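Local coordinates for lipoprotein (Colwellia psychrerythraea, PDB 3O0Y), which is of unknown function but, as a putative DUF885-family lipoprotein, may be related to metallopeptidases, at residues E69-E74 with A179-K184; F122-I127 with T186-Q191; Q191-S196 with W279-G284. All coordinates share one frame; numbering follows the deposited sequence.

Contact 1. Residues E69-E74 with A179-K184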
ATOM      1  N   GLU A  69      16.504   7.636  -8.495  1.00 12.71           N
ATOM      2  CA  GLU A  69      15.669   7.016  -9.515  1.00 11.40           C
ATOM      3  C   GLU A  69      15.394   8.051 -10.625  1.00 10.32           C
ATOM      4  O   GLU A  69      15.220   9.210 -10.325  1.00 12.15           O
ATOM      5  CB  GLU A  69      14.363   6.611  -8.895  1.00 12.06           C
ATOM      6  CG  GLU A  69      14.517   5.545  -7.822  1.00 10.65           C
ATOM      7  CD  GLU A  69      13.232   5.201  -7.039  1.00 12.95           C
ATOM      8  OE1 GLU A  69      12.156   5.850  -7.217  1.00 12.83           O
ATOM      9  OE2 GLU A  69      13.319   4.275  -6.165  1.00 13.68           O
ATOM     10  N   PHE A  70      15.352   7.588 -11.869  1.00 11.45           N
ATOM     11  CA  PHE A  70      15.046   8.410 -13.015  1.00 10.27           C
ATOM     12  C   PHE A  70      13.965   7.777 -13.847  1.00 10.32           C
ATOM     13  O   PHE A  70      13.838   6.529 -13.967  1.00 10.44           O
ATOM     14  CB  PHE A  70      16.300   8.659 -13.850  1.00 10.94           C
ATOM     15  CG  PHE A  70      17.447   9.226 -13.036  1.00 13.56           C
ATOM     16  CD1 PHE A  70      17.350  10.474 -12.452  1.00 16.41           C
ATOM     17  CD2 PHE A  70      18.571   8.463 -12.802  1.00 17.40           C
ATOM     18  CE1 PHE A  70      18.407  10.979 -11.661  1.00 16.27           C
ATOM     19  CE2 PHE A  70      19.614   8.962 -12.035  1.00 19.07           C
ATOM     20  CZ  PHE A  70      19.537  10.213 -11.500  1.00 16.25           C
ATOM     21  N   TYR A  71      13.199   8.633 -14.474  1.00  9.55           N
ATOM     22  CA  TYR A  71      11.901   8.256 -15.024  1.00 10.23           C
ATOM     23  C   TYR A  71      11.720   8.693 -16.467  1.00  9.52           C
ATOM     24  O   TYR A  71      10.598   8.830 -16.911  1.00 11.97           O
ATOM     25  CB  TYR A  71      10.763   8.854 -14.158  1.00 10.47           C
ATOM     26  CG  TYR A  71      10.680   8.138 -12.845  1.00  8.68           C
ATOM     27  CD1 TYR A  71      10.037   6.946 -12.762  1.00 11.18           C
ATOM     28  CD2 TYR A  71      11.381   8.594 -11.737  1.00  9.07           C
ATOM     29  CE1 TYR A  71       9.976   6.233 -11.547  1.00 10.76           C
ATOM     30  CE2 TYR A  71      11.388   7.905 -10.585  1.00  8.87           C
ATOM     31  CZ  TYR A  71      10.676   6.710 -10.479  1.00 12.07           C
ATOM     32  OH  TYR A  71      10.685   6.011  -9.305  1.00 12.49           O
ATOM     33  N   SER A  72      12.800   8.846 -17.249  1.00 10.20           N
ATOM     34  CA  SER A  72      12.639   9.296 -18.652  1.00 10.97           C
ATOM     35  C   SER A  72      11.873   8.223 -19.459  1.00 10.66           C
ATOM     36  O   SER A  72      11.864   7.075 -19.082  1.00 10.26           O
ATOM     37  CB  SER A  72      14.004   9.507 -19.303  1.00 10.78           C
ATOM     38  OG  SER A  72      14.617   8.309 -19.751  1.00 11.09           O
ATOM     39  N   PRO A  73      11.331   8.584 -20.627  1.00 11.31           N
ATOM     40  CA  PRO A  73      10.787   7.547 -21.527  1.00  9.22           C
ATOM     41  C   PRO A  73      11.731   6.382 -21.794  1.00 10.45           C
ATOM     42  O   PRO A  73      11.304   5.235 -21.758  1.00 11.23           O
ATOM     43  CB  PRO A  73      10.503   8.347 -22.829  1.00  8.84           C
ATOM     44  CG  PRO A  73      10.108   9.644 -22.303  1.00 10.34           C
ATOM     45  CD  PRO A  73      11.070   9.924 -21.160  1.00 12.31           C
ATOM     46  N   GLU A  74      13.024   6.635 -21.980  1.00 10.95           N
ATOM     47  CA  GLU A  74      13.931   5.577 -22.275  1.00 12.58           C
ATOM     48  C   GLU A  74      14.203   4.744 -21.019  1.00 10.92           C
ATOM     49  O   GLU A  74      14.283   3.535 -21.132  1.00 11.03           O
ATOM     50  CB  GLU A  74      15.234   6.099 -22.849  1.00 15.48           C
ATOM     51  CG  GLU A  74      16.177   4.976 -23.331  1.00 19.60           C
ATOM     52  CD  GLU A  74      15.664   4.174 -24.558  1.00 28.40           C
ATOM     53  OE1 GLU A  74      14.777   4.636 -25.345  1.00 31.41           O
ATOM     54  OE2 GLU A  74      16.196   3.049 -24.758  1.00 36.30           O
ATOM     55  N   ALA A 179      13.591  16.606 -14.150  1.00 11.03           N
ATOM     56  CA  ALA A 179      13.599  16.741 -15.637  1.00 11.94           C
ATOM     57  C   ALA A 179      13.114  15.445 -16.274  1.00 11.54           C
ATOM     58  O   ALA A 179      12.344  15.486 -17.196  1.00 11.32           O
ATOM     59  CB  ALA A 179      14.948  17.108 -16.136  1.00 10.13           C
ATOM     60  N   THR A 180      13.464  14.273 -15.693  1.00 10.50           N
ATOM     61  CA  THR A 180      13.060  13.037 -16.337  1.00 10.25           C
ATOM     62  C   THR A 180      11.542  12.832 -16.117  1.00 11.25           C
ATOM     63  O   THR A 180      10.874  12.325 -17.005  1.00 11.56           O
ATOM     64  CB  THR A 180      13.893  11.824 -15.899  1.00 11.53           C
ATOM     65  OG1 THR A 180      13.758  11.601 -14.471  1.00  9.55           O
ATOM     66  CG2 THR A 180      15.422  11.990 -16.237  1.00 10.26           C
ATOM     67  N   ILE A 181      11.032  13.182 -14.932  1.00 11.66           N
ATOM     68  CA  ILE A 181       9.581  13.113 -14.605  1.00 12.11           C
ATOM     69  C   ILE A 181       8.769  13.961 -15.568  1.00 11.14           C
ATOM     70  O   ILE A 181       7.779  13.503 -16.187  1.00 10.00           O
ATOM     71  CB  ILE A 181       9.287  13.471 -13.155  1.00 11.13           C
ATOM     72  CG1 ILE A 181       9.866  12.361 -12.236  1.00 11.78           C
ATOM     73  CG2 ILE A 181       7.750  13.678 -12.913  1.00 12.01           C
ATOM     74  CD1 ILE A 181       9.737  12.614 -10.778  1.00 10.92           C
ATOM     75  N   ILE A 182       9.225  15.195 -15.795  1.00 11.71           N
ATOM     76  CA  ILE A 182       8.558  16.050 -16.767  1.00 11.77           C
ATOM     77  C   ILE A 182       8.612  15.484 -18.141  1.00 12.07           C
ATOM     78  O   ILE A 182       7.599  15.506 -18.862  1.00 11.72           O
ATOM     79  CB  ILE A 182       9.169  17.502 -16.743  1.00 12.18           C
ATOM     80  CG1 ILE A 182       8.817  18.161 -15.399  1.00 14.32           C
ATOM     81  CG2 ILE A 182       8.680  18.298 -17.963  1.00 12.43           C
ATOM     82  CD1 ILE A 182       9.743  19.404 -14.987  1.00 12.52           C
ATOM     83  N   GLU A 183       9.754  14.943 -18.527  1.00 11.79           N
ATOM     84  CA  GLU A 183       9.860  14.319 -19.851  1.00 12.90           C
ATOM     85  C   GLU A 183       8.851  13.199 -20.040  1.00 12.62           C
ATOM     86  O   GLU A 183       8.279  13.082 -21.132  1.00 12.14           O
ATOM     87  CB  GLU A 183      11.269  13.773 -20.075  1.00 14.84           C
ATOM     88  CG  GLU A 183      11.652  13.531 -21.486  1.00 20.74           C
ATOM     89  CD  GLU A 183      13.018  12.849 -21.582  1.00 24.65           C
ATOM     90  OE1 GLU A 183      13.828  12.951 -20.587  1.00 23.02           O
ATOM     91  OE2 GLU A 183      13.219  12.166 -22.639  1.00 27.55           O
ATOM     92  N   LYS A 184       8.664  12.353 -19.012  1.00 10.16           N
ATOM     93  CA  LYS A 184       7.681  11.246 -19.096  1.00  9.03           C
ATOM     94  C   LYS A 184       6.233  11.757 -19.084  1.00  9.81           C
ATOM     95  O   LYS A 184       5.410  11.325 -19.876  1.00 11.24           O
ATOM     96  CB  LYS A 184       7.880  10.241 -17.929  1.00  9.00           C
ATOM     97  CG  LYS A 184       7.156   8.933 -18.122  1.00 10.78           C
ATOM     98  CD  LYS A 184       7.459   8.219 -19.443  1.00 10.73           C
ATOM     99  CE  LYS A 184       6.875   6.805 -19.467  1.00 10.19           C
ATOM    100  NZ  LYS A 184       5.419   6.711 -19.245  1.00  8.94           N
TER
HETATM  101  O   HOH W   1      13.976   9.412 -22.947  1.00 15.19           O

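Contact 2. Residues F122-I127 with T186-Q191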
ATOM      1  N   PHE A 122       0.926  -0.747 -23.081  1.00 12.91           N
ATOM      2  CA  PHE A 122       0.926   0.597 -22.525  1.00 11.34           C
ATOM      3  C   PHE A 122       2.350   1.019 -22.101  1.00 13.71           C
ATOM      4  O   PHE A 122       2.916   0.433 -21.137  1.00 14.89           O
ATOM      5  CB  PHE A 122       0.021   0.653 -21.301  1.00 12.54           C
ATOM      6  CG  PHE A 122      -1.453   0.482 -21.619  1.00 10.80           C
ATOM      7  CD1 PHE A 122      -2.295   1.575 -21.691  1.00 11.15           C
ATOM      8  CD2 PHE A 122      -1.972  -0.794 -21.951  1.00 10.63           C
ATOM      9  CE1 PHE A 122      -3.658   1.407 -22.041  1.00 11.14           C
ATOM     10  CE2 PHE A 122      -3.299  -0.948 -22.308  1.00  8.87           C
ATOM     11  CZ  PHE A 122      -4.155   0.153 -22.315  1.00  6.75           C
ATOM     12  N   ASN A 123       2.879   2.070 -22.703  1.00 10.35           N
ATOM     13  CA  ASN A 123       4.135   2.637 -22.270  1.00 10.44           C
ATOM     14  C   ASN A 123       4.007   3.835 -21.346  1.00 10.26           C
ATOM     15  O   ASN A 123       5.024   4.360 -20.871  1.00 10.30           O
ATOM     16  CB  ASN A 123       5.026   2.961 -23.450  1.00 10.03           C
ATOM     17  CG  ASN A 123       4.537   4.127 -24.235  1.00 15.09           C
ATOM     18  OD1 ASN A 123       3.413   4.526 -24.104  1.00 17.60           O
ATOM     19  ND2 ASN A 123       5.398   4.670 -25.108  1.00 17.03           N
ATOM     20  N   ILE A 124       2.758   4.203 -21.047  1.00 11.03           N
ATOM     21  CA  ILE A 124       2.438   5.313 -20.170  1.00  9.44           C
ATOM     22  C   ILE A 124       2.685   5.048 -18.697  1.00 10.20           C
ATOM     23  O   ILE A 124       3.019   3.920 -18.288  1.00  9.81           O
ATOM     24  CB  ILE A 124       0.973   5.809 -20.417  1.00 11.30           C
ATOM     25  CG1 ILE A 124      -0.111   4.691 -20.266  1.00 11.73           C
ATOM     26  CG2 ILE A 124       0.833   6.371 -21.848  1.00  9.34           C
ATOM     27  CD1 ILE A 124      -0.116   3.823 -18.977  1.00 11.96           C
ATOM     28  N   GLY A 125       2.594   6.110 -17.909  1.00 10.26           N
ATOM     29  CA  GLY A 125       2.758   5.957 -16.474  1.00  9.03           C
ATOM     30  C   GLY A 125       4.159   5.625 -16.014  1.00 10.46           C
ATOM     31  O   GLY A 125       5.147   5.960 -16.678  1.00  9.74           O
ATOM     32  N   TYR A 126       4.257   4.897 -14.907  1.00  7.03           N
ATOM     33  CA  TYR A 126       5.555   4.543 -14.359  1.00  7.86           C
ATOM     34  C   TYR A 126       5.350   3.259 -13.583  1.00  8.44           C
ATOM     35  O   TYR A 126       4.237   2.996 -13.167  1.00  9.39           O
ATOM     36  CB  TYR A 126       6.124   5.649 -13.440  1.00  9.74           C
ATOM     37  CG  TYR A 126       5.432   5.760 -12.086  1.00  6.07           C
ATOM     38  CD1 TYR A 126       5.940   5.124 -10.968  1.00 10.04           C
ATOM     39  CD2 TYR A 126       4.184   6.368 -11.963  1.00  6.99           C
ATOM     40  CE1 TYR A 126       5.290   5.195  -9.746  1.00  9.80           C
ATOM     41  CE2 TYR A 126       3.534   6.455 -10.704  1.00  9.90           C
ATOM     42  CZ  TYR A 126       4.072   5.815  -9.623  1.00 11.82           C
ATOM     43  OH  TYR A 126       3.399   5.784  -8.389  1.00 12.08           O
ATOM     44  N   ILE A 127       6.418   2.468 -13.421  1.00  7.39           N
ATOM     45  CA  ILE A 127       6.375   1.225 -12.615  1.00  7.50           C
ATOM     46  C   ILE A 127       6.645   1.515 -11.155  1.00  8.05           C
ATOM     47  O   ILE A 127       7.678   2.101 -10.805  1.00  8.88           O
ATOM     48  CB  ILE A 127       7.379   0.175 -13.086  1.00  7.29           C
ATOM     49  CG1 ILE A 127       7.152  -0.184 -14.579  1.00  8.39           C
ATOM     50  CG2 ILE A 127       7.317  -1.073 -12.199  1.00  9.27           C
ATOM     51  CD1 ILE A 127       5.681  -0.573 -14.907  1.00  7.84           C
ATOM     52  N   THR A 186       5.208  14.539 -20.158  1.00 10.90           N
ATOM     53  CA  THR A 186       5.035  15.168 -21.489  1.00 10.80           C
ATOM     54  C   THR A 186       4.837  14.133 -22.571  1.00 10.88           C
ATOM     55  O   THR A 186       3.928  14.305 -23.406  1.00 11.74           O
ATOM     56  CB  THR A 186       6.224  16.098 -21.839  1.00 12.25           C
ATOM     57  OG1 THR A 186       6.188  17.208 -20.948  1.00 13.69           O
ATOM     58  CG2 THR A 186       6.124  16.648 -23.258  1.00 11.87           C
ATOM     59  N   ALA A 187       5.644  13.065 -22.541  1.00 10.93           N
ATOM     60  CA  ALA A 187       5.498  11.930 -23.485  1.00 11.28           C
ATOM     61  C   ALA A 187       4.096  11.341 -23.377  1.00 11.12           C
ATOM     62  O   ALA A 187       3.494  10.989 -24.361  1.00  9.87           O
ATOM     63  CB  ALA A 187       6.590  10.815 -23.239  1.00 12.26           C
ATOM     64  N   ASP A 188       3.634  11.085 -22.151  1.00 10.44           N
ATOM     65  CA  ASP A 188       2.299  10.563 -21.990  1.00 10.73           C
ATOM     66  C   ASP A 188       1.217  11.514 -22.508  1.00 10.20           C
ATOM     67  O   ASP A 188       0.330  11.099 -23.230  1.00  9.90           O
ATOM     68  CB  ASP A 188       2.049  10.225 -20.508  1.00  9.54           C
ATOM     69  CG  ASP A 188       2.924   9.103 -19.970  1.00 14.12           C
ATOM     70  OD1 ASP A 188       3.758   8.515 -20.676  1.00 11.90           O
ATOM     71  OD2 ASP A 188       2.731   8.791 -18.748  1.00 10.95           O
ATOM     72  N   ALA A 189       1.330  12.794 -22.185  1.00 10.16           N
ATOM     73  CA  ALA A 189       0.399  13.800 -22.690  1.00 12.08           C
ATOM     74  C   ALA A 189       0.398  13.901 -24.239  1.00 12.11           C
ATOM     75  O   ALA A 189      -0.654  14.116 -24.851  1.00 11.25           O
ATOM     76  CB  ALA A 189       0.662  15.178 -22.010  1.00 13.30           C
ATOM     77  N   ALA A 190       1.527  13.602 -24.860  1.00 11.44           N
ATOM     78  CA  ALA A 190       1.636  13.612 -26.336  1.00 12.68           C
ATOM     79  C   ALA A 190       0.763  12.512 -26.958  1.00 13.14           C
ATOM     80  O   ALA A 190       0.295  12.659 -28.089  1.00 15.42           O
ATOM     81  CB  ALA A 190       3.076  13.475 -26.775  1.00 12.38           C
ATOM     82  N   GLN A 191       0.538  11.436 -26.203  1.00 13.77           N
ATOM     83  CA  GLN A 191      -0.360  10.341 -26.566  1.00 14.57           C
ATOM     84  C   GLN A 191      -1.771  10.505 -25.998  1.00 14.28           C
ATOM     85  O   GLN A 191      -2.510   9.518 -25.925  1.00 14.31           O
ATOM     86  CB  GLN A 191       0.135   9.069 -25.883  1.00 18.31           C
ATOM     87  CG  GLN A 191       1.254   8.415 -26.487  1.00 20.44           C
ATOM     88  CD  GLN A 191       1.696   7.215 -25.624  1.00 22.13           C
ATOM     89  OE1 GLN A 191       0.926   6.266 -25.431  1.00 21.18           O
ATOM     90  NE2 GLN A 191       2.933   7.234 -25.183  1.00 22.11           N
TER
HETATM   91  O   HOH W   2       0.731   3.363 -24.573  1.00 17.41           O

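Contact 3. Residues Q191-S196 with W279-G284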
ATOM      1  N   GLN A 191       0.538  11.436 -26.203  1.00 13.77           N
ATOM      2  CA  GLN A 191      -0.360  10.341 -26.566  1.00 14.57           C
ATOM      3  C   GLN A 191      -1.771  10.505 -25.998  1.00 14.28           C
ATOM      4  O   GLN A 191      -2.510   9.518 -25.925  1.00 14.31           O
ATOM      5  CB  GLN A 191       0.135   9.069 -25.883  1.00 18.31           C
ATOM      6  CG  GLN A 191       1.254   8.415 -26.487  1.00 20.44           C
ATOM      7  CD  GLN A 191       1.696   7.215 -25.624  1.00 22.13           C
ATOM      8  OE1 GLN A 191       0.926   6.266 -25.431  1.00 21.18           O
ATOM      9  NE2 GLN A 191       2.933   7.234 -25.183  1.00 22.11           N
ATOM     10  N   ASN A 192      -2.100  11.685 -25.485  1.00 11.71           N
ATOM     11  CA  ASN A 192      -3.393  11.967 -24.880  1.00 12.98           C
ATOM     12  C   ASN A 192      -3.674  11.150 -23.609  1.00 12.32           C
ATOM     13  O   ASN A 192      -4.802  10.912 -23.249  1.00 12.16           O
ATOM     14  CB  ASN A 192      -4.517  11.708 -25.855  1.00 12.19           C
ATOM     15  CG  ASN A 192      -4.458  12.669 -27.040  1.00 20.08           C
ATOM     16  OD1 ASN A 192      -4.296  13.901 -26.872  1.00 24.07           O
ATOM     17  ND2 ASN A 192      -4.592  12.120 -28.232  1.00 24.50           N
ATOM     18  N   TRP A 193      -2.615  10.802 -22.918  1.00 10.90           N
ATOM     19  CA  TRP A 193      -2.762  10.169 -21.622  1.00 11.02           C
ATOM     20  C   TRP A 193      -2.343  11.185 -20.551  1.00 12.59           C
ATOM     21  O   TRP A 193      -1.154  11.530 -20.415  1.00 11.27           O
ATOM     22  CB  TRP A 193      -1.850   8.957 -21.577  1.00  9.94           C
ATOM     23  CG  TRP A 193      -2.004   8.151 -20.321  1.00  8.93           C
ATOM     24  CD1 TRP A 193      -1.453   8.401 -19.112  1.00 10.43           C
ATOM     25  CD2 TRP A 193      -2.816   6.985 -20.177  1.00  8.87           C
ATOM     26  NE1 TRP A 193      -1.855   7.417 -18.210  1.00 11.08           N
ATOM     27  CE2 TRP A 193      -2.722   6.567 -18.844  1.00  8.32           C
ATOM     28  CE3 TRP A 193      -3.631   6.267 -21.042  1.00  9.18           C
ATOM     29  CZ2 TRP A 193      -3.365   5.424 -18.388  1.00  9.44           C
ATOM     30  CZ3 TRP A 193      -4.277   5.157 -20.598  1.00 11.24           C
ATOM     31  CH2 TRP A 193      -4.181   4.761 -19.264  1.00 10.22           C
ATOM     32  N   LEU A 194      -3.332  11.686 -19.814  1.00 14.22           N
ATOM     33  CA  LEU A 194      -3.041  12.605 -18.718  1.00 15.61           C
ATOM     34  C   LEU A 194      -4.096  12.613 -17.652  1.00 13.60           C
ATOM     35  O   LEU A 194      -5.167  12.163 -17.864  1.00 13.38           O
ATOM     36  CB  LEU A 194      -2.759  14.028 -19.190  1.00 18.48           C
ATOM     37  CG  LEU A 194      -3.563  14.763 -20.250  1.00 23.26           C
ATOM     38  CD1 LEU A 194      -4.900  14.180 -20.489  1.00 18.65           C
ATOM     39  CD2 LEU A 194      -3.525  16.281 -19.876  1.00 21.14           C
ATOM     40  N   PRO A 195      -3.755  13.150 -16.492  1.00 14.12           N
ATOM     41  CA  PRO A 195      -4.698  12.976 -15.384  1.00 14.07           C
ATOM     42  C   PRO A 195      -5.959  13.820 -15.613  1.00 13.44           C
ATOM     43  O   PRO A 195      -5.928  14.817 -16.362  1.00 12.53           O
ATOM     44  CB  PRO A 195      -3.889  13.459 -14.177  1.00 14.21           C
ATOM     45  CG  PRO A 195      -2.447  13.417 -14.641  1.00 16.44           C
ATOM     46  CD  PRO A 195      -2.538  13.853 -16.049  1.00 14.02           C
ATOM     47  N   SER A 196      -7.042  13.479 -14.923  1.00 11.70           N
ATOM     48  CA  SER A 196      -8.151  14.364 -14.774  1.00 11.75           C
ATOM     49  C   SER A 196      -7.712  15.676 -14.135  1.00 11.91           C
ATOM     50  O   SER A 196      -6.653  15.771 -13.483  1.00 10.76           O
ATOM     51  CB  SER A 196      -9.277  13.789 -13.969  1.00 12.36           C
ATOM     52  OG  SER A 196      -8.892  13.778 -12.587  1.00 13.41           O
ATOM     53  N   TRP A 279     -11.721   5.185 -17.973  1.00  7.71           N
ATOM     54  CA  TRP A 279     -12.379   4.893 -19.248  1.00  8.67           C
ATOM     55  C   TRP A 279     -12.163   6.058 -20.245  1.00  8.73           C
ATOM     56  O   TRP A 279     -12.201   5.874 -21.513  1.00 10.53           O
ATOM     57  CB  TRP A 279     -13.879   4.683 -19.051  1.00  8.36           C
ATOM     58  CG  TRP A 279     -14.579   5.883 -18.502  1.00  7.68           C
ATOM     59  CD1 TRP A 279     -14.796   6.172 -17.163  1.00 11.78           C
ATOM     60  CD2 TRP A 279     -15.111   7.020 -19.235  1.00 10.43           C
ATOM     61  NE1 TRP A 279     -15.396   7.394 -17.038  1.00 11.18           N
ATOM     62  CE2 TRP A 279     -15.626   7.930 -18.283  1.00 12.38           C
ATOM     63  CE3 TRP A 279     -15.203   7.340 -20.590  1.00 12.31           C
ATOM     64  CZ2 TRP A 279     -16.221   9.167 -18.658  1.00 12.88           C
ATOM     65  CZ3 TRP A 279     -15.842   8.523 -20.972  1.00 13.37           C
ATOM     66  CH2 TRP A 279     -16.350   9.421 -20.001  1.00 13.99           C
ATOM     67  N   ALA A 280     -11.934   7.248 -19.707  1.00  9.32           N
ATOM     68  CA  ALA A 280     -11.847   8.481 -20.601  1.00 10.65           C
ATOM     69  C   ALA A 280     -10.475   8.634 -21.270  1.00 13.68           C
ATOM     70  O   ALA A 280     -10.261   9.536 -22.133  1.00 12.01           O
ATOM     71  CB  ALA A 280     -12.155   9.724 -19.819  1.00 11.59           C
ATOM     72  N   GLN A 281      -9.524   7.798 -20.850  1.00 12.13           N
ATOM     73  CA  GLN A 281      -8.225   7.745 -21.498  1.00 11.64           C
ATOM     74  C   GLN A 281      -8.326   6.901 -22.761  1.00 11.41           C
ATOM     75  O   GLN A 281      -9.233   6.064 -22.895  1.00  9.47           O
ATOM     76  CB  GLN A 281      -7.191   7.100 -20.576  1.00 10.88           C
ATOM     77  CG  GLN A 281      -7.015   7.755 -19.230  1.00 10.30           C
ATOM     78  CD  GLN A 281      -6.443   9.170 -19.197  1.00 12.60           C
ATOM     79  OE1 GLN A 281      -5.812   9.671 -20.158  1.00 11.68           O
ATOM     80  NE2 GLN A 281      -6.683   9.843 -18.077  1.00 10.98           N
ATOM     81  N   PRO A 282      -7.412   7.126 -23.738  1.00 13.86           N
ATOM     82  CA  PRO A 282      -7.355   6.219 -24.886  1.00 13.33           C
ATOM     83  C   PRO A 282      -7.026   4.808 -24.460  1.00 13.61           C
ATOM     84  O   PRO A 282      -6.117   4.614 -23.653  1.00 12.51           O
ATOM     85  CB  PRO A 282      -6.269   6.850 -25.802  1.00 14.76           C
ATOM     86  CG  PRO A 282      -5.475   7.669 -24.941  1.00 15.07           C
ATOM     87  CD  PRO A 282      -6.387   8.173 -23.828  1.00 15.53           C
ATOM     88  N   LYS A 283      -7.874   3.864 -24.868  1.00 12.03           N
ATOM     89  CA  LYS A 283      -7.749   2.482 -24.469  1.00 12.54           C
ATOM     90  C   LYS A 283      -7.917   2.315 -22.936  1.00 11.79           C
ATOM     91  O   LYS A 283      -7.455   1.310 -22.376  1.00 11.69           O
ATOM     92  CB  LYS A 283      -6.389   1.898 -24.873  1.00 12.02           C
ATOM     93  CG  LYS A 283      -6.028   2.016 -26.401  1.00 18.68           C
ATOM     94  CD  LYS A 283      -6.876   1.105 -27.274  1.00 28.90           C
ATOM     95  CE  LYS A 283      -6.120  -0.179 -27.779  1.00 35.04           C
ATOM     96  NZ  LYS A 283      -6.461  -1.531 -27.017  1.00 33.22           N
ATOM     97  N   GLY A 284      -8.651   3.234 -22.290  1.00 11.41           N
ATOM     98  CA  GLY A 284      -8.765   3.215 -20.812  1.00 13.01           C
ATOM     99  C   GLY A 284      -9.475   1.979 -20.338  1.00 13.03           C
ATOM    100  O   GLY A 284      -9.164   1.456 -19.244  1.00 12.99           O
TER

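Contact 1. Residues E69-E74 with A179-K184
Thr180 and Tyr71 form the direct hydrogen bond of this contact. Tyr71 N gives its proton to Thr180 OG1 at 3.0 Å, and the N-H points almost straight at the oxygen (165°). Thr180 holds OG1 between its own N and carbonyl carbon (chi1 61°), where it also meets Leu177 O and Lys176 O of its own helix. A valine in place of Thr180 would probably leave Tyr71 N without its acceptor in this buried spot. A water makes a second polar link, donating to Glu183 OE2 and accepting from Glu74 N.

These bonds join the start of helix 73-92 to the flank of helix 174-190. Ser72 is the N-cap of the first helix, and its OG caps Asn75 N.

Van der Waals contacts fill in around them. Thr180 CB lies 3.4 Å from Ser72 N. Tyr71 and Ile181 run side by side, with Tyr71 CD2 4.1 Å from Ile181 CG1. The extended Glu183 chain crosses Pro73 at a slant, and its OE2 comes within 3.4 Å of Pro73 CD. Lys184 lays CB 3.2 Å from Tyr71 O and CD beside Pro73 CA, while its NZ leaves toward the loop at Gly125.

Contact 2. Residues F122-I127 with T186-Q191
The end of helix 174-190 and the residue after it hold the loop that leads into the short strand 126-128, with Asp188 and Gln191 reaching out to Gly125, Ile124 and Asn123. Asp188 OD2 accepts the backbone proton of Gly125 N at 2.8 Å. The donor sits above the carboxylate plane, 35° out of it. The other carboxylate oxygen, Asp188 OD1, lies 3.5 Å from Ile124 CA and forms a salt bridge with Lys184, one turn earlier on the same helix. Lys184 NZ also bonds Asn123 O and Gly125 O. The lysine would be expected to stabilise the negative charge of buried Asp188.

The loop is thus held through its backbone N-H and C=O groups by side chains of helix 174-190. Gly125 sits at a positive phi, a backbone shape easiest for a residue without a side chain.

Just past the helix end, Gln191 meets Asn123 from the opposite direction. Gln191 NE2 donates to Asn123 OD1 at 3.0 Å, in the carbonyl plane and on a lone pair. The two amide planes are 39° apart. The Gln191 chain is extended beyond CG (chi2 176°), which carries its amide out to Asn123. A water that accepts from Asn123 N lies within hydrogen-bonding distance of Gln191 OE1, though it has other acceptors in reach. Ile124 CG2 packs against Gln191 OE1 at 3.6 Å.

Contact 3. Residues Q191-S196 with W279-G284
A single side-chain amide, that of Gln281, bonds both the N-H and the C=O of one residue, Leu194. Gln281 NE2 donates to Leu194 O at 2.8 Å, and the oxygen lies close to the amide plane. In return Leu194 N donates to Gln281 OE1 at 3.2 Å. This second bond is more bent, with an N-H...O angle of 145°, and its donor is tilted from the carbonyl plane. Together the two bonds use both ends of the amide and limit its rotation. OE1 has a further, weak bond from Arg273, which also donates to Asn192 O.

The stem of the same glutamine packs on Trp193. Gln281 CG lies over one face of the six-membered ring of Trp193, 4.0 Å from its centroid, in a CH-pi contact. Gln281 CB comes closer still to the rim, 3.5 Å from Trp193 CZ3. The chain bends at chi2 (-66°), and this turns the amide from the ring toward the backbone of Leu194. The two flat groups end up 40° apart.

Pro282, next in the chain, adds two further contacts. Pro282 O meets the edge of the indole, 3.6 Å from Trp193 CZ3, and Pro282 CD lies 3.2 Å from Asn192 O. On the indole, NE1 bonds Pro135 O, and the ring also meets Tyr287.

Both segments are connections between helices. Gln281 to Gly284 forms a type II beta turn leading into helix 284-296. In the other segment, Asn192, with positive phi, is the C-prime residue of the Schellman motif that ends helix 174-190.

In the fold
From the N terminus, the chain first supplies 69-74, at the start of helix 73-92, and then 122-127, which runs into strand 126-128. Helix 174-190 comes back to both. Contact 1 closes a loop of 104 residues, contact 2 one of 58. Their segments alternate along the chain, so the two cross. Both use the same helix, and Lys184 links them directly. Contact 3 lies in series after both and closes 82 residues, mostly helix, between the end of helix 174-190 and the turn before helix 284-296. It shares Gln191 with contact 2, and Ile124 packs on Trp193 between them. Contacts 1 and 3 do not touch; their centres are about 19 Å apart.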